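Local atomic coordinates of putative periplasmic protein (Salmonella enterica subsp. enterica serovar Typhimurium, PDB entry 4J32), a protein that probably acts as the periplasmic immunity protein Tai4, binding and inhibiting the peptidoglycan-cleaving type VI secretion effector Tae4. Residues 14-19 / 41-46; 20-25 / 80-85; 61-66 / 88-93. All blocks are in the same frame, centred on the assembly; numbering follows the deposited sequence.

Interaction 1: residues 14-19 / 41-46; sequences LKNWAL and SAYLEY
OD1 of Asn16 is hydrogen-bonded to O1 of a bound 2-ethoxyethanol, probably from the crystallisation liquor, while the same side chain sits on the ring of Tyr43. The two residues belong to an antiparallel helical hairpin, built from the neighbouring helices 10-26 and 30-46. The short segments 14-19 and 41-46 run at 155° to each other, with axes 8.6 Å apart at the closest point. No hydrogen bond crosses between them.

Asn16 CB makes a CH-pi contact over the middle of the Tyr43 ring, 3.5 Å from CB to the ring centroid. CB stands almost straight above the ring centre. The amide is not laid flat on the ring: the two planes differ by 62°. Its ND2 reaches out toward the CE1 side of the ring, 3.6 Å from Tyr43 CE1.

The CA atoms of Trp17 and Tyr43 are the nearest pair across the two segments, and Trp17 CB is 4.1 Å from Tyr43 CB. With CG anti to the backbone N (chi1 -165°), the Trp17 indole swings to Leu44. His21 stacks on this indole and Tyr54 meets it edge-to-face.

Beyond the contact, Glu45 and Tyr46 hydrogen-bond to the effector chain, and Tyr43 packs on Ile83 of the second copy of this protein. Within the hairpin, Leu44 CB lies beside the indole, 4.0 Å from Trp17 NE1.

Interaction 2: residues 20-25 / 80-85; sequences SHCLAL and MKCIDF
A buried disulfide joins Cys22 to Cys82, with the two SG atoms 2.1 Å apart. It ties together helices whose contributing segments have 54 residues between them. The bridge has a chi3 of -85°, a left-handed twist close to the relaxed value for a disulfide. The two ends are built differently. SG of Cys22 is anti to its own backbone N, whereas SG of Cys82 is anti to its carbonyl carbon (chi1 -65°). The CA atoms of Cys22 and Cys82 come within 5.6 Å.

Leu23 lies next to the bridge. Its backbone N is 3.5 Å from Cys82 SG, and its CD2 rests 3.9 Å from Cys82 CB.

The segments 20-25 and 80-85 are antiparallel at 153°, so the disulfide staples helix 78-86 onto helix 10-26 of this all-helical immunity fold. Such a bond is consistent with the periplasmic setting of the protein, where cysteines are readily oxidised.

Phe85 flanks the bridge one helical turn after Cys82. Its CD2 lies 3.6 Å from Cys22 CB. The Cys22 sulfur also makes an oblique sulfur-aromatic contact, 4.9 Å from SG to the centroid of the Phe85 ring. Ile60 and Ala61 of helix 51-65 pack against the same Phe85, as does Ala18.

Helix 78-86 also faces a partner. Asp84 hydrogen-bonds to two residues of the second copy of this protein: OD1 to its Tyr8 OH, OD2 to its Leu4 N.

Interaction 3: residues 61-66 / 88-93; sequences AKKYSG and DRELNE
Asp88 meets Tyr64 along most of its side chain. Its CB lies 3.5 Å from Tyr64 OH and a little farther from CE2 of the same ring. The next atom, Asp88 CG, is 3.4 Å from that hydroxyl. At the tip the two oxygens part ways. OD2 accepts a short hydrogen bond from Tyr64 OH, 2.6 Å long, on its anti lone pair. It lies at the edge of the phenol, in the plane of the ring, while the carboxylate itself is turned 81° from that plane. OD1 accepts from the backbone: Leu91 N is 2.9 Å from Asp88 OD1, with an N-H...O angle of 155°. This bond also uses an anti lone pair. Bonds at both oxygens restrict rotation of the carboxylate.

The backbone of Asp88 is held as well. Its carbonyl O accepts from Asn92 N and, in the conformer described, from Asn92 ND2, which also bonds Ile86 O. The two donors approach from opposite faces of the carbonyl plane.

Farther out, Lys63 NZ forms a salt bridge with Glu90 OE1 at 3.2 Å, on the syn lone pair. Both chains are extended beyond CG, and they meet at about a right angle. Glu90 has a second conformer, so this link may be present only part of the time.

Ile60, on helix 51-65, packs against both Asp88 and Glu90. Asp88 itself sits just before helix 89-96, where its bond to Leu91 N makes it a classic aspartate N-cap.

Interactions 1 and 2 are buried and share helix 10-26, which pairs with helix 30-46 in one and with helix 78-86 in the other. Interaction 3 lies at the surface and joins helix 51-65 to the start of helix 89-96. The chemistry follows this placement. Interaction 1 relies on aromatic and apolar packing, interaction 2 on a covalent bridge, and interaction 3 on charged and polar bonds. Phe85 connects the last two, since its ring also touches Ala61 and Tyr64. Ala18 touches Leu91, so interactions 1 and 3 meet too. Both buried contacts touch the second copy of this protein, whereas no other protein chain of the assembly touches interaction 3.

Interaction 1: residues 14-19 / 41-46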
ATOM      1  N   LEU B  14      -0.097  14.297   5.411  1.00 17.34           N
ATOM      2  CA  LEU B  14       0.682  13.587   6.445  1.00 17.50           C
ATOM      3  C   LEU B  14       0.196  12.145   6.604  1.00 17.19           C
ATOM      4  O   LEU B  14       1.001  11.233   6.787  1.00 16.93           O
ATOM      5  CB  LEU B  14       0.618  14.335   7.783  1.00 17.78           C
ATOM      6  CG  LEU B  14       1.423  15.649   7.766  1.00 19.60           C
ATOM      7  CD1 LEU B  14       1.040  16.522   8.969  1.00 19.85           C
ATOM      8  CD2 LEU B  14       2.912  15.367   7.762  1.00 21.00           C
ATOM      9  N   LYS B  15      -1.109  11.949   6.525  1.00 16.96           N
ATOM     10  CA  LYS B  15      -1.676  10.598   6.538  1.00 17.39           C
ATOM     11  C   LYS B  15      -1.261   9.826   5.269  1.00 16.78           C
ATOM     12  O   LYS B  15      -0.936   8.650   5.340  1.00 16.76           O
ATOM     13  CB  LYS B  15      -3.197  10.668   6.676  1.00 19.36           C
ATOM     14  CG  LYS B  15      -3.652  11.160   8.068  1.00 22.09           C
ATOM     15  CD  LYS B  15      -5.097  11.652   8.060  1.00 28.64           C
ATOM     16  CE  LYS B  15      -5.489  12.211   9.449  1.00 30.95           C
ATOM     17  NZ  LYS B  15      -6.926  12.592   9.521  1.00 36.78           N
ATOM     18  N   ASN B  16      -1.212  10.511   4.133  1.00 16.81           N
ATOM     19  CA  ASN B  16      -0.776   9.866   2.875  1.00 16.41           C
ATOM     20  C   ASN B  16       0.678   9.471   2.947  1.00 16.49           C
ATOM     21  O   ASN B  16       1.056   8.377   2.491  1.00 16.64           O
ATOM     22  CB  ASN B  16      -1.014  10.769   1.655  1.00 16.72           C
ATOM     23  CG  ASN B  16      -2.487  10.989   1.334  1.00 17.12           C
ATOM     24  OD1 ASN B  16      -3.382  10.356   1.892  1.00 17.89           O
ATOM     25  ND2 ASN B  16      -2.743  11.918   0.419  1.00 18.43           N
ATOM     26  N   TRP B  17       1.500  10.382   3.501  1.00 15.99           N
ATOM     27  CA  TRP B  17       2.898  10.102   3.796  1.00 16.20           C
ATOM     28  C   TRP B  17       3.030   8.891   4.709  1.00 16.19           C
ATOM     29  O   TRP B  17       3.831   8.000   4.450  1.00 15.31           O
ATOM     30  CB  TRP B  17       3.617  11.330   4.414  1.00 15.66           C
ATOM     31  CG  TRP B  17       5.120  11.154   4.383  1.00 17.47           C
ATOM     32  CD1 TRP B  17       5.961  11.594   3.409  1.00 17.65           C
ATOM     33  CD2 TRP B  17       5.933  10.455   5.332  1.00 17.73           C
ATOM     34  NE1 TRP B  17       7.248  11.224   3.686  1.00 16.52           N
ATOM     35  CE2 TRP B  17       7.266  10.518   4.861  1.00 17.42           C
ATOM     36  CE3 TRP B  17       5.669   9.795   6.549  1.00 18.24           C
ATOM     37  CZ2 TRP B  17       8.350   9.944   5.559  1.00 16.59           C
ATOM     38  CZ3 TRP B  17       6.736   9.218   7.240  1.00 17.17           C
ATOM     39  CH2 TRP B  17       8.069   9.302   6.750  1.00 18.29           C
ATOM     40  N   ALA B  18       2.267   8.875   5.798  1.00 15.83           N
ATOM     41  CA  ALA B  18       2.348   7.763   6.746  1.00 16.57           C
ATOM     42  C   ALA B  18       2.122   6.407   6.037  1.00 16.55           C
ATOM     43  O   ALA B  18       2.899   5.442   6.226  1.00 16.90           O
ATOM     44  CB  ALA B  18       1.321   7.977   7.883  1.00 16.57           C
ATOM     45  N   LEU B  19       1.075   6.335   5.229  1.00 16.44           N
ATOM     46  CA  LEU B  19       0.745   5.096   4.542  1.00 17.12           C
ATOM     47  C   LEU B  19       1.847   4.662   3.553  1.00 16.85           C
ATOM     48  O   LEU B  19       2.316   3.506   3.603  1.00 16.57           O
ATOM     49  CB  LEU B  19      -0.607   5.225   3.835  1.00 17.13           C
ATOM     50  CG  LEU B  19      -1.034   4.035   2.962  1.00 18.72           C
ATOM     51  CD1 LEU B  19      -1.028   2.692   3.778  1.00 20.37           C
ATOM     52  CD2 LEU B  19      -2.427   4.346   2.387  1.00 19.09           C
ATOM     53  N   SER B  41       7.690  10.835  -0.949  1.00 16.13           N
ATOM     54  CA  SER B  41       8.443  12.091  -1.107  1.00 16.37           C
ATOM     55  C   SER B  41       7.535  13.186  -1.736  1.00 16.17           C
ATOM     56  O   SER B  41       7.706  14.381  -1.458  1.00 16.55           O
ATOM     57  CB  SER B  41       9.735  11.891  -1.909  1.00 17.19           C
ATOM     58  OG  SER B  41       9.488  11.755  -3.289  1.00 18.23           O
ATOM     59  N   ALA B  42       6.573  12.768  -2.556  1.00 16.55           N
ATOM     60  CA  ALA B  42       5.627  13.708  -3.174  1.00 16.35           C
ATOM     61  C   ALA B  42       4.782  14.385  -2.088  1.00 17.10           C
ATOM     62  O   ALA B  42       4.548  15.607  -2.123  1.00 17.95           O
ATOM     63  CB  ALA B  42       4.731  12.987  -4.187  1.00 16.80           C
ATOM     64  N   TYR B  43       4.320  13.602  -1.109  1.00 16.44           N
ATOM     65  CA  TYR B  43       3.523  14.200  -0.013  1.00 16.82           C
ATOM     66  C   TYR B  43       4.370  15.098   0.894  1.00 17.00           C
ATOM     67  O   TYR B  43       3.869  16.121   1.387  1.00 18.06           O
ATOM     68  CB  TYR B  43       2.794  13.121   0.795  1.00 15.73           C
ATOM     69  CG  TYR B  43       1.901  12.310  -0.111  1.00 17.16           C
ATOM     70  CD1 TYR B  43       0.949  12.950  -0.914  1.00 16.99           C
ATOM     71  CD2 TYR B  43       2.047  10.919  -0.208  1.00 18.44           C
ATOM     72  CE1 TYR B  43       0.126  12.234  -1.801  1.00 18.92           C
ATOM     73  CE2 TYR B  43       1.221  10.177  -1.083  1.00 16.66           C
ATOM     74  CZ  TYR B  43       0.270  10.843  -1.862  1.00 17.55           C
ATOM     75  OH  TYR B  43      -0.519  10.160  -2.738  1.00 18.70           O
ATOM     76  N   LEU B  44       5.625  14.713   1.128  1.00 16.67           N
ATOM     77  CA  LEU B  44       6.561  15.578   1.869  1.00 16.76           C
ATOM     78  C   LEU B  44       6.789  16.925   1.174  1.00 17.39           C
ATOM     79  O   LEU B  44       6.869  17.957   1.855  1.00 17.80           O
ATOM     80  CB  LEU B  44       7.894  14.849   2.177  1.00 17.51           C
ATOM     81  CG  LEU B  44       8.974  15.609   2.966  1.00 17.26           C
ATOM     82  CD1 LEU B  44       9.765  14.611   3.810  1.00 19.11           C
ATOM     83  CD2 LEU B  44       9.862  16.385   2.036  1.00 20.68           C
ATOM     84  N   GLU B  45       6.894  16.924  -0.161  1.00 16.70           N
ATOM     85  CA  GLU B  45       7.135  18.157  -0.921  1.00 17.93           C
ATOM     86  C   GLU B  45       6.096  19.221  -0.585  1.00 18.14           C
ATOM     87  O   GLU B  45       6.438  20.411  -0.448  1.00 19.32           O
ATOM     88  CB  GLU B  45       7.142  17.906  -2.442  1.00 18.31           C
ATOM     89  CG  GLU B  45       6.985  19.158  -3.359  1.00 19.13           C
ATOM     90  CD  GLU B  45       8.193  20.121  -3.349  1.00 20.90           C
ATOM     91  OE1 GLU B  45       9.341  19.650  -3.109  1.00 19.65           O
ATOM     92  OE2 GLU B  45       7.994  21.340  -3.596  1.00 19.45           O
ATOM     93  N   TYR B  46       4.836  18.804  -0.490  1.00 18.16           N
ATOM     94  CA  TYR B  46       3.716  19.751  -0.315  1.00 18.31           C
ATOM     95  C   TYR B  46       3.388  20.072   1.146  1.00 18.35           C
ATOM     96  O   TYR B  46       2.567  20.968   1.438  1.00 18.71           O
ATOM     97  CB  TYR B  46       2.485  19.231  -1.053  1.00 18.29           C
ATOM     98  CG  TYR B  46       2.627  19.299  -2.566  1.00 18.47           C
ATOM     99  CD1 TYR B  46       2.485  20.511  -3.248  1.00 22.58           C
ATOM    100  CD2 TYR B  46       2.936  18.164  -3.306  1.00 17.63           C
ATOM    101  CE1 TYR B  46       2.613  20.580  -4.662  1.00 23.12           C
ATOM    102  CE2 TYR B  46       3.081  18.228  -4.719  1.00 18.45           C
ATOM    103  CZ  TYR B  46       2.911  19.434  -5.377  1.00 21.49           C
ATOM    104  OH  TYR B  46       3.012  19.495  -6.771  1.00 20.56           O
TER

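Interaction 2: residues 20-25 / 80-85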
ATOM      1  N   SER B  20       2.268   5.582   2.681  1.00 16.96           N
ATOM      2  CA  SER B  20       3.278   5.236   1.678  0.60 17.34           C
ATOM      3  C   SER B  20       4.615   4.897   2.319  1.00 17.43           C
ATOM      4  O   SER B  20       5.274   3.950   1.875  1.00 17.91           O
ATOM      5  CB  SER B  20       3.433   6.309   0.590  0.60 18.15           C
ATOM      6  OG  SER B  20       3.474   7.600   1.151  0.60 17.32           O
ATOM      7  N   HIS B  21       4.998   5.634   3.367  1.00 17.80           N
ATOM      8  CA  HIS B  21       6.237   5.330   4.076  1.00 17.41           C
ATOM      9  C   HIS B  21       6.189   3.923   4.687  1.00 17.92           C
ATOM     10  O   HIS B  21       7.159   3.164   4.591  1.00 17.31           O
ATOM     11  CB  HIS B  21       6.534   6.371   5.158  1.00 17.26           C
ATOM     12  CG  HIS B  21       7.785   6.086   5.920  1.00 17.57           C
ATOM     13  ND1 HIS B  21       9.038   6.219   5.364  1.00 17.82           N
ATOM     14  CD2 HIS B  21       7.974   5.652   7.186  1.00 18.98           C
ATOM     15  CE1 HIS B  21       9.950   5.889   6.263  1.00 20.47           C
ATOM     16  NE2 HIS B  21       9.327   5.521   7.371  1.00 20.43           N
ATOM     17  N   CYS B  22       5.066   3.592   5.319  1.00 17.86           N
ATOM     18  CA  CYS B  22       4.944   2.270   5.939  1.00 18.21           C
ATOM     19  C   CYS B  22       5.068   1.162   4.880  1.00 17.99           C
ATOM     20  O   CYS B  22       5.739   0.137   5.100  1.00 17.60           O
ATOM     21  CB  CYS B  22       3.618   2.168   6.672  1.00 18.77           C
ATOM     22  SG  CYS B  22       3.377   0.581   7.496  1.00 20.07           S
ATOM     23  N   LEU B  23       4.448   1.385   3.726  1.00 17.54           N
ATOM     24  CA  LEU B  23       4.538   0.398   2.629  1.00 18.30           C
ATOM     25  C   LEU B  23       5.996   0.251   2.158  1.00 19.38           C
ATOM     26  O   LEU B  23       6.467  -0.868   1.891  1.00 20.49           O
ATOM     27  CB  LEU B  23       3.588   0.795   1.491  1.00 17.90           C
ATOM     28  CG  LEU B  23       2.088   0.764   1.804  1.00 17.08           C
ATOM     29  CD1 LEU B  23       1.260   1.403   0.642  1.00 18.84           C
ATOM     30  CD2 LEU B  23       1.616  -0.701   2.100  1.00 18.55           C
ATOM     31  N   ALA B  24       6.728   1.370   2.111  1.00 18.91           N
ATOM     32  CA  ALA B  24       8.159   1.350   1.804  1.00 20.22           C
ATOM     33  C   ALA B  24       8.965   0.556   2.826  1.00 21.16           C
ATOM     34  O   ALA B  24      10.012   0.004   2.497  1.00 23.21           O
ATOM     35  CB  ALA B  24       8.715   2.776   1.721  1.00 20.08           C
ATOM     36  N   LEU B  25       8.510   0.547   4.082  1.00 20.00           N
ATOM     37  CA  LEU B  25       9.177  -0.258   5.101  1.00 20.87           C
ATOM     38  C   LEU B  25       8.915  -1.762   5.006  1.00 21.60           C
ATOM     39  O   LEU B  25       9.836  -2.562   5.212  1.00 22.22           O
ATOM     40  CB  LEU B  25       8.781   0.198   6.515  1.00 20.69           C
ATOM     41  CG  LEU B  25       9.137   1.626   6.942  1.00 21.21           C
ATOM     42  CD1 LEU B  25       8.626   1.884   8.374  1.00 21.81           C
ATOM     43  CD2 LEU B  25      10.633   1.865   6.837  1.00 23.74           C
ATOM     44  N   MET B  80      -1.198  -5.530   5.557  1.00 16.65           N
ATOM     45  CA  MET B  80      -2.091  -5.368   6.709  1.00 17.41           C
ATOM     46  C   MET B  80      -1.478  -4.564   7.857  1.00 17.00           C
ATOM     47  O   MET B  80      -2.195  -3.846   8.600  1.00 16.92           O
ATOM     48  CB  MET B  80      -2.502  -6.745   7.230  1.00 17.34           C
ATOM     49  CG  MET B  80      -3.611  -6.674   8.232  1.00 19.27           C
ATOM     50  SD  MET B  80      -4.168  -8.323   8.747  1.00 20.42           S
ATOM     51  CE  MET B  80      -5.229  -8.746   7.358  1.00 21.33           C
ATOM     52  N   LYS B  81      -0.171  -4.725   8.065  1.00 17.86           N
ATOM     53  CA  LYS B  81       0.526  -3.968   9.118  1.00 17.93           C
ATOM     54  C   LYS B  81       0.332  -2.458   8.866  1.00 17.87           C
ATOM     55  O   LYS B  81       0.063  -1.691   9.807  1.00 18.09           O
ATOM     56  CB  LYS B  81       2.018  -4.347   9.159  1.00 18.06           C
ATOM     57  CG  LYS B  81       2.238  -5.832   9.456  1.00 18.29           C
ATOM     58  CD  LYS B  81       3.674  -6.275   9.229  1.00 20.95           C
ATOM     59  CE  LYS B  81       3.727  -7.809   9.232  1.00 22.48           C
ATOM     60  NZ  LYS B  81       5.149  -8.278   9.015  1.00 24.99           N
ATOM     61  N   CYS B  82       0.426  -2.053   7.596  1.00 17.32           N
ATOM     62  CA  CYS B  82       0.326  -0.627   7.251  1.00 17.84           C
ATOM     63  C   CYS B  82      -1.115  -0.133   7.289  1.00 17.88           C
ATOM     64  O   CYS B  82      -1.376   1.026   7.638  1.00 17.42           O
ATOM     65  CB  CYS B  82       0.966  -0.367   5.897  1.00 16.78           C
ATOM     66  SG  CYS B  82       2.713  -0.676   5.948  1.00 20.63           S
ATOM     67  N   ILE B  83      -2.059  -1.018   6.969  1.00 16.80           N
ATOM     68  CA  ILE B  83      -3.473  -0.633   7.068  1.00 17.15           C
ATOM     69  C   ILE B  83      -3.848  -0.451   8.558  1.00 17.69           C
ATOM     70  O   ILE B  83      -4.515   0.519   8.925  1.00 17.36           O
ATOM     71  CB  ILE B  83      -4.406  -1.635   6.318  1.00 17.30           C
ATOM     72  CG1 ILE B  83      -4.199  -1.461   4.790  1.00 18.55           C
ATOM     73  CG2 ILE B  83      -5.894  -1.381   6.687  1.00 18.84           C
ATOM     74  CD1 ILE B  83      -4.817  -2.494   3.926  1.00 22.14           C
ATOM     75  N   ASP B  84      -3.375  -1.353   9.409  1.00 17.33           N
ATOM     76  CA  ASP B  84      -3.616  -1.185  10.845  1.00 17.92           C
ATOM     77  C   ASP B  84      -2.930   0.107  11.325  1.00 17.83           C
ATOM     78  O   ASP B  84      -3.484   0.862  12.149  1.00 19.45           O
ATOM     79  CB  ASP B  84      -3.095  -2.397  11.632  1.00 18.10           C
ATOM     80  CG  ASP B  84      -4.000  -3.633  11.491  1.00 18.74           C
ATOM     81  OD1 ASP B  84      -5.138  -3.514  10.950  1.00 19.05           O
ATOM     82  OD2 ASP B  84      -3.588  -4.713  11.984  1.00 19.78           O
ATOM     83  N   PHE B  85      -1.712   0.321  10.855  1.00 17.15           N
ATOM     84  CA  PHE B  85      -0.936   1.517  11.255  1.00 17.97           C
ATOM     85  C   PHE B  85      -1.706   2.807  10.978  1.00 17.60           C
ATOM     86  O   PHE B  85      -1.750   3.690  11.832  1.00 18.66           O
ATOM     87  CB  PHE B  85       0.397   1.538  10.505  1.00 18.02           C
ATOM     88  CG  PHE B  85       1.150   2.864  10.589  1.00 17.19           C
ATOM     89  CD1 PHE B  85       1.393   3.478  11.822  1.00 18.46           C
ATOM     90  CD2 PHE B  85       1.663   3.459   9.420  1.00 18.32           C
ATOM     91  CE1 PHE B  85       2.116   4.713  11.896  1.00 18.51           C
ATOM     92  CE2 PHE B  85       2.399   4.674   9.486  1.00 17.81           C
ATOM     93  CZ  PHE B  85       2.610   5.292  10.717  1.00 16.30           C
TER

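Interaction 3: residues 61-66 / 88-93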
ATOM      1  N   ALA B  61       5.348   4.026  12.761  1.00 19.97           N
ATOM      2  CA  ALA B  61       5.268   3.031  11.693  1.00 21.01           C
ATOM      3  C   ALA B  61       6.068   1.790  12.072  1.00 22.47           C
ATOM      4  O   ALA B  61       5.625   0.666  11.799  1.00 22.86           O
ATOM      5  CB  ALA B  61       5.769   3.603  10.367  1.00 19.73           C
ATOM      6  N   LYS B  62       7.226   1.999  12.704  1.00 23.52           N
ATOM      7  CA  LYS B  62       8.088   0.873  13.052  0.60 25.14           C
ATOM      8  C   LYS B  62       7.465  -0.038  14.118  1.00 25.99           C
ATOM      9  O   LYS B  62       7.831  -1.216  14.214  1.00 27.31           O
ATOM     10  CB  LYS B  62       9.504   1.351  13.418  0.60 26.03           C
ATOM     11  CG  LYS B  62      10.309   1.863  12.204  0.60 25.97           C
ATOM     12  CD  LYS B  62      11.617   2.515  12.630  0.60 27.82           C
ATOM     13  CE  LYS B  62      12.507   2.978  11.470  0.60 28.41           C
ATOM     14  NZ  LYS B  62      12.168   2.370  10.153  0.60 30.57           N
ATOM     15  N   LYS B  63       6.497   0.475  14.885  1.00 26.13           N
ATOM     16  CA  LYS B  63       5.784  -0.340  15.881  1.00 27.10           C
ATOM     17  C   LYS B  63       4.867  -1.347  15.162  1.00 25.86           C
ATOM     18  O   LYS B  63       4.480  -2.358  15.748  1.00 26.94           O
ATOM     19  CB  LYS B  63       4.934   0.525  16.813  1.00 27.84           C
ATOM     20  CG  LYS B  63       5.744   1.455  17.728  1.00 30.85           C
ATOM     21  CD  LYS B  63       4.832   2.447  18.437  1.00 34.28           C
ATOM     22  CE  LYS B  63       5.671   3.422  19.263  1.00 39.68           C
ATOM     23  NZ  LYS B  63       4.872   3.952  20.398  1.00 42.96           N
ATOM     24  N   TYR B  64       4.520  -1.048  13.912  1.00 22.71           N
ATOM     25  CA  TYR B  64       3.641  -1.907  13.101  1.00 22.09           C
ATOM     26  C   TYR B  64       4.464  -2.737  12.127  1.00 22.32           C
ATOM     27  O   TYR B  64       4.150  -3.896  11.902  1.00 21.97           O
ATOM     28  CB  TYR B  64       2.597  -1.066  12.321  1.00 20.09           C
ATOM     29  CG  TYR B  64       1.511  -0.566  13.252  1.00 21.05           C
ATOM     30  CD1 TYR B  64       0.326  -1.299  13.425  1.00 19.92           C
ATOM     31  CD2 TYR B  64       1.691   0.621  14.000  1.00 19.77           C
ATOM     32  CE1 TYR B  64      -0.663  -0.872  14.335  1.00 22.33           C
ATOM     33  CE2 TYR B  64       0.706   1.065  14.897  1.00 21.29           C
ATOM     34  CZ  TYR B  64      -0.468   0.313  15.056  1.00 22.76           C
ATOM     35  OH  TYR B  64      -1.441   0.723  15.953  1.00 22.53           O
ATOM     36  N   SER B  65       5.516  -2.135  11.557  1.00 23.17           N
ATOM     37  CA  SER B  65       6.280  -2.805  10.504  1.00 23.85           C
ATOM     38  C   SER B  65       7.036  -4.008  11.073  1.00 24.85           C
ATOM     39  O   SER B  65       7.331  -4.954  10.335  1.00 26.11           O
ATOM     40  CB  SER B  65       7.227  -1.834   9.770  1.00 24.02           C
ATOM     41  OG  SER B  65       8.202  -1.316  10.654  1.00 26.82           O
ATOM     42  N   GLY B  66       7.308  -3.983  12.378  1.00 24.61           N
ATOM     43  CA  GLY B  66       8.040  -5.053  13.068  1.00 25.78           C
ATOM     44  C   GLY B  66       7.154  -6.160  13.626  1.00 25.59           C
ATOM     45  O   GLY B  66       7.649  -7.142  14.191  1.00 26.83           O
ATOM     46  N   ASP B  88      -4.006   4.036  13.584  1.00 20.06           N
ATOM     47  CA  ASP B  88      -3.424   4.182  14.931  1.00 21.48           C
ATOM     48  C   ASP B  88      -3.793   5.527  15.566  1.00 22.51           C
ATOM     49  O   ASP B  88      -3.671   6.571  14.932  1.00 20.96           O
ATOM     50  CB  ASP B  88      -1.903   3.971  14.859  1.00 21.25           C
ATOM     51  CG  ASP B  88      -1.229   4.107  16.197  1.00 24.35           C
ATOM     52  OD1 ASP B  88      -0.876   5.248  16.522  1.00 25.72           O
ATOM     53  OD2 ASP B  88      -1.048   3.095  16.919  1.00 24.20           O
ATOM     54  N   ARG B  89      -4.270   5.474  16.808  1.00 24.25           N
ATOM     55  CA  ARG B  89      -4.714   6.668  17.522  1.00 27.25           C
ATOM     56  C   ARG B  89      -3.554   7.646  17.770  1.00 26.23           C
ATOM     57  O   ARG B  89      -3.724   8.852  17.607  1.00 25.72           O
ATOM     58  CB  ARG B  89      -5.385   6.283  18.842  1.00 29.02           C
ATOM     59  CG  ARG B  89      -6.069   7.449  19.536  1.00 33.11           C
ATOM     60  CD  ARG B  89      -6.623   7.081  20.927  1.00 36.45           C
ATOM     61  NE  ARG B  89      -5.631   7.259  21.993  1.00 45.85           N
ATOM     62  CZ  ARG B  89      -5.130   8.435  22.392  1.00 49.71           C
ATOM     63  NH1 ARG B  89      -5.507   9.579  21.820  1.00 52.01           N
ATOM     64  NH2 ARG B  89      -4.226   8.466  23.362  1.00 52.27           N
ATOM     65  N   GLU B  90      -2.382   7.126  18.151  1.00 25.51           N
ATOM     66  CA  GLU B  90      -1.191   7.949  18.405  0.50 25.65           C
ATOM     67  C   GLU B  90      -0.785   8.754  17.159  1.00 23.85           C
ATOM     68  O   GLU B  90      -0.434   9.936  17.246  1.00 23.47           O
ATOM     69  CB  GLU B  90      -0.029   7.062  18.900  0.50 25.78           C
ATOM     70  CG  GLU B  90       1.295   7.795  19.140  0.50 26.83           C
ATOM     71  CD  GLU B  90       2.466   6.888  19.551  0.50 27.72           C
ATOM     72  OE1 GLU B  90       2.348   5.636  19.525  0.50 29.68           O
ATOM     73  OE2 GLU B  90       3.519   7.450  19.907  0.50 28.32           O
ATOM     74  N   LEU B  91      -0.830   8.086  16.010  1.00 22.39           N
ATOM     75  CA  LEU B  91      -0.522   8.716  14.729  1.00 19.99           C
ATOM     76  C   LEU B  91      -1.499   9.847  14.436  1.00 20.31           C
ATOM     77  O   LEU B  91      -1.104  10.959  14.059  1.00 18.93           O
ATOM     78  CB  LEU B  91      -0.579   7.684  13.599  1.00 19.90           C
ATOM     79  CG  LEU B  91      -0.477   8.233  12.172  1.00 18.03           C
ATOM     80  CD1 LEU B  91       0.902   8.869  11.906  1.00 19.70           C
ATOM     81  CD2 LEU B  91      -0.820   7.159  11.078  1.00 17.65           C
ATOM     82  N   ASN B  92      -2.786   9.567  14.605  1.00 21.49           N
ATOM     83  CA  ASN B  92      -3.744  10.569  14.263  0.50 22.23           C
ATOM     84  C   ASN B  92      -3.672  11.779  15.251  1.00 23.31           C
ATOM     85  O   ASN B  92      -3.798  12.925  14.817  1.00 23.22           O
ATOM     86  CB  ASN B  92      -5.099   9.898  13.968  0.50 23.17           C
ATOM     87  CG  ASN B  92      -5.080   9.127  12.608  0.50 22.74           C
ATOM     88  OD1 ASN B  92      -5.196   9.745  11.548  0.50 26.06           O
ATOM     89  ND2 ASN B  92      -4.886   7.785  12.642  0.50 22.36           N
ATOM     90  N   GLU B  93      -3.384  11.524  16.534  1.00 24.07           N
ATOM     91  CA  GLU B  93      -3.172  12.592  17.517  1.00 25.18           C
ATOM     92  C   GLU B  93      -1.922  13.415  17.234  1.00 24.09           C
ATOM     93  O   GLU B  93      -1.941  14.632  17.354  1.00 23.59           O
ATOM     94  CB  GLU B  93      -3.156  12.038  18.951  1.00 27.91           C
ATOM     95  CG  GLU B  93      -4.494  11.445  19.376  1.00 32.93           C
ATOM     96  CD  GLU B  93      -5.679  12.397  19.158  1.00 41.40           C
ATOM     97  OE1 GLU B  93      -5.626  13.571  19.600  1.00 43.82           O
ATOM     98  OE2 GLU B  93      -6.676  11.956  18.538  1.00 46.72           O
TER